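Local coordinates for protein toll-like receptor 13 (Mus musculus, PDB 4Z0C) that recognises bacterial 23S ribosomal RNA as an innate immune receptor and signals through MYD88 and TRAF6 to activate NF-kappa-B, at residues Lys497-Lys502 with Ser526-Asn531; His490-Leu495 with Ile522-Leu527. All blocks are in the same frame, centred on the assembly; numbering follows the deposited sequence.

Interaction 1: residues Lys497-Lys502 with Ser526-Asn531; sequences KLLILK and SLKQLN
Ile500 to Lys502 pairs in parallel with Gln529 to Asn531. These are the short strands of leucine-rich repeats 20 and 21 of the receptor ectodomain. Leu499 O receives two backbone N-H groups, Gln529 N at 3.0 Å and Lys528 N at 2.8 Å. The first comes nearly along the C=O axis, the second tilted 23° from the carbonyl plane. Leu501 N donates to Gln529 O, and Leu501 O accepts from Asn531 N, both at 3.0 Å.

The tight side is the leucine side, where Leu498, Leu501 and Leu527 are buried. Leu527 CD1 sits 3.9 Å from Leu501 CB and 4.0 Å from Leu498 CD2. Leu527 reaches them because its CG lies anti to the backbone N (chi1 -159°). Leu498 runs alongside it, pointing the same way.

The other face is more open to solvent: Ile500, Gln529 and Lys502 are partly exposed. There Gln529 lies beside Ile500, with its OE1 3.7 Å from Ile500 CG1. The Lys502 side chain turns away from the neighbouring strand, and Lys502 packs on a guanine base of the bound RNA. Ser526 OG bonds to Glu496 O.

Strand 476-478 flanks Ile500 to Lys502, and strand 555-557 lies beyond Gln529 to Asn531, continuing the parallel ladder of the solenoid.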
ATOM      1  N   LYS A 497      -5.436 -14.482  25.710  1.00 36.77           N
ATOM      2  CA  LYS A 497      -6.118 -13.381  26.353  1.00 32.81           C
ATOM      3  C   LYS A 497      -6.247 -12.177  25.427  1.00 33.36           C
ATOM      4  O   LYS A 497      -6.754 -11.126  25.834  1.00 41.18           O
ATOM      5  CB  LYS A 497      -5.383 -12.987  27.628  1.00 41.93           C
ATOM      6  CG  LYS A 497      -5.623 -13.909  28.815  1.00 50.06           C
ATOM      7  CD  LYS A 497      -4.847 -13.416  30.044  1.00 59.34           C
ATOM      8  CE  LYS A 497      -5.116 -14.274  31.275  1.00 67.73           C
ATOM      9  NZ  LYS A 497      -4.409 -15.598  31.214  1.00 71.03           N
ATOM     10  N   LEU A 498      -5.763 -12.318  24.195  1.00 27.80           N
ATOM     11  CA  LEU A 498      -5.832 -11.228  23.211  1.00 28.59           C
ATOM     12  C   LEU A 498      -7.271 -10.787  22.909  1.00 29.30           C
ATOM     13  O   LEU A 498      -8.150 -11.629  22.658  1.00 25.97           O
ATOM     14  CB  LEU A 498      -5.142 -11.630  21.908  1.00 21.38           C
ATOM     15  CG  LEU A 498      -4.849 -10.447  20.982  1.00 24.67           C
ATOM     16  CD1 LEU A 498      -3.740  -9.563  21.556  1.00 26.76           C
ATOM     17  CD2 LEU A 498      -4.492 -10.904  19.587  1.00 22.24           C
ATOM     18  N   LEU A 499      -7.510  -9.474  22.936  1.00 27.94           N
ATOM     19  CA  LEU A 499      -8.856  -8.926  22.699  1.00 29.61           C
ATOM     20  C   LEU A 499      -9.012  -8.331  21.311  1.00 32.23           C
ATOM     21  O   LEU A 499     -10.081  -8.402  20.711  1.00 36.35           O
ATOM     22  CB  LEU A 499      -9.190  -7.843  23.722  1.00 21.65           C
ATOM     23  CG  LEU A 499      -9.336  -8.344  25.156  1.00 30.66           C
ATOM     24  CD1 LEU A 499      -9.721  -7.201  26.106  1.00 26.89           C
ATOM     25  CD2 LEU A 499     -10.340  -9.478  25.215  1.00 26.95           C
ATOM     26  N   ILE A 500      -7.944  -7.713  20.827  1.00 29.65           N
ATOM     27  CA  ILE A 500      -7.975  -6.956  19.586  1.00 27.62           C
ATOM     28  C   ILE A 500      -6.809  -7.381  18.723  1.00 26.99           C
ATOM     29  O   ILE A 500      -5.666  -7.378  19.177  1.00 33.63           O
ATOM     30  CB  ILE A 500      -7.828  -5.446  19.850  1.00 32.06           C
ATOM     31  CG1 ILE A 500      -8.961  -4.938  20.742  1.00 32.96           C
ATOM     32  CG2 ILE A 500      -7.802  -4.681  18.549  1.00 29.35           C
ATOM     33  CD1 ILE A 500      -8.743  -3.491  21.230  1.00 21.52           C
ATOM     34  N   LEU A 501      -7.098  -7.771  17.490  1.00 24.51           N
ATOM     35  CA  LEU A 501      -6.067  -8.130  16.526  1.00 21.95           C
ATOM     36  C   LEU A 501      -6.303  -7.395  15.210  1.00 24.28           C
ATOM     37  O   LEU A 501      -7.341  -7.548  14.579  1.00 26.39           O
ATOM     38  CB  LEU A 501      -6.024  -9.641  16.314  1.00 17.54           C
ATOM     39  CG  LEU A 501      -5.082 -10.154  15.219  1.00 16.65           C
ATOM     40  CD1 LEU A 501      -3.627  -9.836  15.541  1.00 14.55           C
ATOM     41  CD2 LEU A 501      -5.267 -11.669  15.004  1.00 19.10           C
ATOM     42  N   LYS A 502      -5.324  -6.593  14.808  1.00 29.57           N
ATOM     43  CA  LYS A 502      -5.453  -5.740  13.633  1.00 24.13           C
ATOM     44  C   LYS A 502      -4.500  -6.161  12.511  1.00 19.59           C
ATOM     45  O   LYS A 502      -3.292  -6.015  12.629  1.00 17.74           O
ATOM     46  CB  LYS A 502      -5.169  -4.306  14.031  1.00 18.06           C
ATOM     47  CG  LYS A 502      -6.086  -3.792  15.157  1.00 21.21           C
ATOM     48  CD  LYS A 502      -5.783  -2.359  15.470  1.00 22.36           C
ATOM     49  CE  LYS A 502      -6.746  -1.824  16.507  1.00 43.73           C
ATOM     50  NZ  LYS A 502      -6.511  -0.376  16.776  1.00 52.61           N
ATOM     51  N   SER A 526     -10.326 -15.295  23.346  1.00 36.80           N
ATOM     52  CA  SER A 526     -10.937 -14.099  23.962  1.00 31.10           C
ATOM     53  C   SER A 526     -11.098 -12.984  22.949  1.00 27.68           C
ATOM     54  O   SER A 526     -11.438 -11.855  23.309  1.00 32.07           O
ATOM     55  CB  SER A 526     -10.102 -13.537  25.117  1.00 28.49           C
ATOM     56  OG  SER A 526      -9.504 -14.548  25.905  1.00 42.10           O
ATOM     57  N   LEU A 527     -10.776 -13.278  21.696  1.00 25.72           N
ATOM     58  CA  LEU A 527     -10.734 -12.236  20.680  1.00 29.79           C
ATOM     59  C   LEU A 527     -12.098 -11.582  20.491  1.00 32.89           C
ATOM     60  O   LEU A 527     -13.096 -12.269  20.291  1.00 37.96           O
ATOM     61  CB  LEU A 527     -10.201 -12.786  19.362  1.00 30.20           C
ATOM     62  CG  LEU A 527      -9.657 -11.694  18.446  1.00 33.11           C
ATOM     63  CD1 LEU A 527      -8.429 -11.069  19.079  1.00 22.88           C
ATOM     64  CD2 LEU A 527      -9.293 -12.289  17.100  1.00 31.71           C
ATOM     65  N   LYS A 528     -12.143 -10.258  20.577  1.00 29.90           N
ATOM     66  CA  LYS A 528     -13.398  -9.534  20.393  1.00 26.82           C
ATOM     67  C   LYS A 528     -13.441  -8.736  19.088  1.00 32.57           C
ATOM     68  O   LYS A 528     -14.516  -8.542  18.513  1.00 29.80           O
ATOM     69  CB  LYS A 528     -13.663  -8.613  21.591  1.00 26.94           C
ATOM     70  CG  LYS A 528     -13.497  -9.327  22.928  1.00 41.85           C
ATOM     71  CD  LYS A 528     -14.168  -8.588  24.080  1.00 54.75           C
ATOM     72  CE  LYS A 528     -14.808  -9.584  25.039  1.00 64.30           C
ATOM     73  NZ  LYS A 528     -15.598 -10.617  24.286  1.00 68.67           N
ATOM     74  N   GLN A 529     -12.281  -8.246  18.638  1.00 33.07           N
ATOM     75  CA  GLN A 529     -12.217  -7.465  17.397  1.00 26.16           C
ATOM     76  C   GLN A 529     -11.126  -7.947  16.446  1.00 30.15           C
ATOM     77  O   GLN A 529      -9.977  -8.145  16.832  1.00 27.98           O
ATOM     78  CB  GLN A 529     -12.031  -5.981  17.689  1.00 18.42           C
ATOM     79  CG  GLN A 529     -12.899  -5.493  18.828  1.00 22.20           C
ATOM     80  CD  GLN A 529     -12.930  -3.972  18.957  1.00 40.71           C
ATOM     81  OE1 GLN A 529     -11.925  -3.331  19.282  1.00 38.00           O
ATOM     82  NE2 GLN A 529     -14.101  -3.391  18.708  1.00 49.54           N
ATOM     83  N   LEU A 530     -11.518  -8.159  15.196  1.00 26.12           N
ATOM     84  CA  LEU A 530     -10.608  -8.589  14.157  1.00 22.25           C
ATOM     85  C   LEU A 530     -10.702  -7.633  12.983  1.00 23.33           C
ATOM     86  O   LEU A 530     -11.779  -7.431  12.423  1.00 24.26           O
ATOM     87  CB  LEU A 530     -10.984 -10.004  13.707  1.00 22.12           C
ATOM     88  CG  LEU A 530     -10.230 -10.659  12.554  1.00 21.97           C
ATOM     89  CD1 LEU A 530      -8.708 -10.555  12.740  1.00 23.30           C
ATOM     90  CD2 LEU A 530     -10.676 -12.125  12.427  1.00 22.44           C
ATOM     91  N   ASN A 531      -9.574  -7.052  12.599  1.00 22.83           N
ATOM     92  CA  ASN A 531      -9.545  -6.198  11.415  1.00 25.04           C
ATOM     93  C   ASN A 531      -8.798  -6.874  10.252  1.00 22.97           C
ATOM     94  O   ASN A 531      -7.617  -7.163  10.366  1.00 25.64           O
ATOM     95  CB  ASN A 531      -8.905  -4.857  11.760  1.00 23.94           C
ATOM     96  CG  ASN A 531      -8.904  -3.881  10.600  1.00 29.57           C
ATOM     97  OD1 ASN A 531      -8.787  -4.278   9.436  1.00 30.57           O
ATOM     98  ND2 ASN A 531      -9.001  -2.582  10.915  1.00 30.25           N
TER
HETATM   99  O   HOH W   1      -7.562 -14.297  22.408  1.00 41.75           O

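Interaction 2: residues His490-Leu495 with Ile522-Leu527; sequences HLFSGL and IKLKSL
Two loops on the convex side of the leucine-rich-repeat solenoid meet where Phe492 and Leu495 pack against Leu524. One loop follows strand 476-478 and the other precedes strand 529-531. Neither segment contains a regular helix or strand. Phe492 to Leu495 forms a type I turn, which brings Phe492 and Leu495 to the same partner.

Leu524 CD2 does most of the touching. It lies 3.7 Å from Leu495 CB and 3.9 Å from Phe492 CB, so one methyl meets the first side-chain carbon of both residues. The same methyl is 3.4 Å from Leu495 O. Leu524 CG is anti to the carbonyl carbon (chi1 -58°), and this torsion carries the methyl toward the Phe492 to Leu495 turn. The other methyl, Leu524 CD1, approaches the Phe492 ring obliquely. One face of that ring has Leu491 CG over its centre, 3.8 Å above the plane. Leu491 comes from the overlapping type I turn, His490 to Ser493.

Lys523 borders the contact. Its CB is 4.1 Å from Phe492 O, while its bent chain carries the amino end away.

Leu524 is also the centre of an inverse gamma turn, with a weak bond from Lys525 N to Lys523 O. A type I turn follows from Leu524 to Leu527. Phe492 and Leu524 also touch Leu501 of strand 500-502, and Leu495 touches Leu471.

A single water supplies the polar link. It donates to Leu495 O and accepts from Ser526 N, each at 3.1 Å. The segments share no direct hydrogen bond, so their fit depends on the shape of Leu524 against the Phe492 to Leu495 turn. The water satisfies both backbone groups without direct backbone pairing.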
ATOM      1  N   HIS A 490       1.518 -22.212  14.687  1.00 62.07           N
ATOM      2  CA  HIS A 490       1.681 -21.745  16.056  1.00 69.15           C
ATOM      3  C   HIS A 490       2.067 -20.274  16.085  1.00 66.48           C
ATOM      4  O   HIS A 490       2.840 -19.841  16.944  1.00 65.94           O
ATOM      5  CB  HIS A 490       2.763 -22.551  16.782  1.00 76.93           C
ATOM      6  CG  HIS A 490       2.407 -23.987  17.001  1.00 85.40           C
ATOM      7  ND1 HIS A 490       1.109 -24.413  17.185  1.00 89.18           N
ATOM      8  CD2 HIS A 490       3.183 -25.095  17.086  1.00 86.38           C
ATOM      9  CE1 HIS A 490       1.099 -25.723  17.360  1.00 88.90           C
ATOM     10  NE2 HIS A 490       2.344 -26.160  17.304  1.00 88.27           N
ATOM     11  N   LEU A 491       1.541 -19.513  15.134  1.00 55.30           N
ATOM     12  CA  LEU A 491       1.849 -18.096  15.057  1.00 48.01           C
ATOM     13  C   LEU A 491       1.305 -17.355  16.281  1.00 40.09           C
ATOM     14  O   LEU A 491       2.020 -16.610  16.944  1.00 42.74           O
ATOM     15  CB  LEU A 491       1.262 -17.507  13.772  1.00 40.70           C
ATOM     16  CG  LEU A 491       1.383 -15.992  13.602  1.00 37.62           C
ATOM     17  CD1 LEU A 491       2.822 -15.550  13.785  1.00 38.37           C
ATOM     18  CD2 LEU A 491       0.830 -15.557  12.244  1.00 40.12           C
ATOM     19  N   PHE A 492       0.027 -17.578  16.564  1.00 37.08           N
ATOM     20  CA  PHE A 492      -0.697 -16.879  17.617  1.00 39.96           C
ATOM     21  C   PHE A 492      -0.823 -17.709  18.888  1.00 53.27           C
ATOM     22  O   PHE A 492      -1.825 -17.612  19.594  1.00 53.53           O
ATOM     23  CB  PHE A 492      -2.071 -16.463  17.107  1.00 26.55           C
ATOM     24  CG  PHE A 492      -2.016 -15.504  15.953  1.00 26.19           C
ATOM     25  CD1 PHE A 492      -1.288 -14.329  16.041  1.00 23.86           C
ATOM     26  CD2 PHE A 492      -2.664 -15.795  14.765  1.00 32.25           C
ATOM     27  CE1 PHE A 492      -1.231 -13.443  14.967  1.00 26.93           C
ATOM     28  CE2 PHE A 492      -2.597 -14.923  13.675  1.00 28.75           C
ATOM     29  CZ  PHE A 492      -1.906 -13.744  13.777  1.00 24.79           C
ATOM     30  N   SER A 493       0.218 -18.478  19.200  1.00 60.22           N
ATOM     31  CA  SER A 493       0.176 -19.444  20.301  1.00 68.69           C
ATOM     32  C   SER A 493      -0.101 -18.883  21.708  1.00 69.92           C
ATOM     33  O   SER A 493      -1.138 -19.184  22.305  1.00 75.17           O
ATOM     34  CB  SER A 493       1.496 -20.223  20.335  1.00 70.45           C
ATOM     35  OG  SER A 493       1.357 -21.488  19.709  1.00 77.49           O
ATOM     36  N   GLY A 494       0.811 -18.082  22.242  1.00 64.16           N
ATOM     37  CA  GLY A 494       0.657 -17.557  23.593  1.00 66.31           C
ATOM     38  C   GLY A 494      -0.397 -16.480  23.825  1.00 55.45           C
ATOM     39  O   GLY A 494      -0.396 -15.824  24.875  1.00 43.80           O
ATOM     40  N   LEU A 495      -1.302 -16.297  22.868  1.00 42.82           N
ATOM     41  CA  LEU A 495      -2.183 -15.142  22.922  1.00 39.75           C
ATOM     42  C   LEU A 495      -3.628 -15.426  23.332  1.00 35.82           C
ATOM     43  O   LEU A 495      -4.556 -14.891  22.741  1.00 37.03           O
ATOM     44  CB  LEU A 495      -2.149 -14.440  21.560  1.00 31.42           C
ATOM     45  CG  LEU A 495      -0.752 -13.989  21.128  1.00 31.77           C
ATOM     46  CD1 LEU A 495      -0.765 -13.301  19.771  1.00 29.49           C
ATOM     47  CD2 LEU A 495      -0.160 -13.079  22.174  1.00 31.95           C
ATOM     48  N   ILE A 522      -7.464 -19.968  15.617  1.00 40.24           N
ATOM     49  CA  ILE A 522      -8.035 -21.036  16.431  1.00 49.58           C
ATOM     50  C   ILE A 522      -7.724 -20.928  17.938  1.00 49.66           C
ATOM     51  O   ILE A 522      -8.527 -21.345  18.768  1.00 53.04           O
ATOM     52  CB  ILE A 522      -7.631 -22.433  15.867  1.00 42.53           C
ATOM     53  CG1 ILE A 522      -8.512 -23.531  16.455  1.00 41.99           C
ATOM     54  CG2 ILE A 522      -6.164 -22.723  16.120  1.00 26.83           C
ATOM     55  CD1 ILE A 522      -9.959 -23.306  16.198  1.00 48.82           C
ATOM     56  N   LYS A 523      -6.598 -20.326  18.297  1.00 53.57           N
ATOM     57  CA  LYS A 523      -6.244 -20.215  19.715  1.00 60.73           C
ATOM     58  C   LYS A 523      -6.671 -18.894  20.375  1.00 56.70           C
ATOM     59  O   LYS A 523      -6.559 -18.734  21.590  1.00 50.83           O
ATOM     60  CB  LYS A 523      -4.745 -20.460  19.932  1.00 64.29           C
ATOM     61  CG  LYS A 523      -4.383 -21.836  20.518  1.00 71.07           C
ATOM     62  CD  LYS A 523      -5.139 -22.997  19.859  1.00 76.69           C
ATOM     63  CE  LYS A 523      -6.327 -23.487  20.697  1.00 81.81           C
ATOM     64  NZ  LYS A 523      -5.914 -24.140  21.971  1.00 83.31           N
ATOM     65  N   LEU A 524      -7.172 -17.957  19.579  1.00 50.54           N
ATOM     66  CA  LEU A 524      -7.546 -16.656  20.104  1.00 45.96           C
ATOM     67  C   LEU A 524      -8.945 -16.682  20.727  1.00 46.58           C
ATOM     68  O   LEU A 524      -9.891 -16.105  20.187  1.00 44.18           O
ATOM     69  CB  LEU A 524      -7.463 -15.614  18.999  1.00 39.42           C
ATOM     70  CG  LEU A 524      -6.087 -15.506  18.351  1.00 32.55           C
ATOM     71  CD1 LEU A 524      -6.124 -14.494  17.213  1.00 30.00           C
ATOM     72  CD2 LEU A 524      -5.004 -15.157  19.369  1.00 31.93           C
ATOM     73  N   LYS A 525      -9.060 -17.313  21.889  1.00 45.05           N
ATOM     74  CA  LYS A 525     -10.363 -17.594  22.479  1.00 45.31           C
ATOM     75  C   LYS A 525     -11.048 -16.400  23.135  1.00 42.16           C
ATOM     76  O   LYS A 525     -12.239 -16.486  23.442  1.00 45.83           O
ATOM     77  CB  LYS A 525     -10.262 -18.762  23.463  1.00 50.88           C
ATOM     78  CG  LYS A 525      -8.947 -18.831  24.207  1.00 58.77           C
ATOM     79  CD  LYS A 525      -8.802 -20.135  24.988  1.00 62.98           C
ATOM     80  CE  LYS A 525      -9.780 -20.226  26.142  1.00 69.00           C
ATOM     81  NZ  LYS A 525      -9.935 -21.631  26.614  1.00 72.07           N
ATOM     82  N   SER A 526     -10.326 -15.295  23.346  1.00 36.80           N
ATOM     83  CA  SER A 526     -10.937 -14.099  23.962  1.00 31.10           C
ATOM     84  C   SER A 526     -11.098 -12.984  22.949  1.00 27.68           C
ATOM     85  O   SER A 526     -11.438 -11.855  23.309  1.00 32.07           O
ATOM     86  CB  SER A 526     -10.102 -13.537  25.117  1.00 28.49           C
ATOM     87  OG  SER A 526      -9.504 -14.548  25.905  1.00 42.10           O
ATOM     88  N   LEU A 527     -10.776 -13.278  21.696  1.00 25.72           N
ATOM     89  CA  LEU A 527     -10.734 -12.236  20.680  1.00 29.79           C
ATOM     90  C   LEU A 527     -12.098 -11.582  20.491  1.00 32.89           C
ATOM     91  O   LEU A 527     -13.096 -12.269  20.291  1.00 37.96           O
ATOM     92  CB  LEU A 527     -10.201 -12.786  19.362  1.00 30.20           C
ATOM     93  CG  LEU A 527      -9.657 -11.694  18.446  1.00 33.11           C
ATOM     94  CD1 LEU A 527      -8.429 -11.069  19.079  1.00 22.88           C
ATOM     95  CD2 LEU A 527      -9.293 -12.289  17.100  1.00 31.71           C
TER
HETATM   96  O   HOH W   1      -7.562 -14.297  22.408  1.00 41.75           O

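Interactions 1 and 2 have centres 9 Å apart and share Ser526 and Leu527. The apolar side of interaction 1 runs directly into interaction 2. Leu501 CD2 is 3.7 Å from Leu524 CD1 and 4.1 Å from Phe492 CZ, and Leu498 CD2 is 4.3 Å from Leu524 CD2. The water of interaction 2 also donates to Leu498 O at 2.7 Å, so it belongs to both contacts. Their relation to the ligand differs. The nearest atom of interaction 1 is about 4 Å from the bound RNA, while that of interaction 2 is about 13 Å away. Apolar packing of leucines and Phe492 joins the buried side of the strands to the outer loops, while Lys502 on the other face meets the RNA.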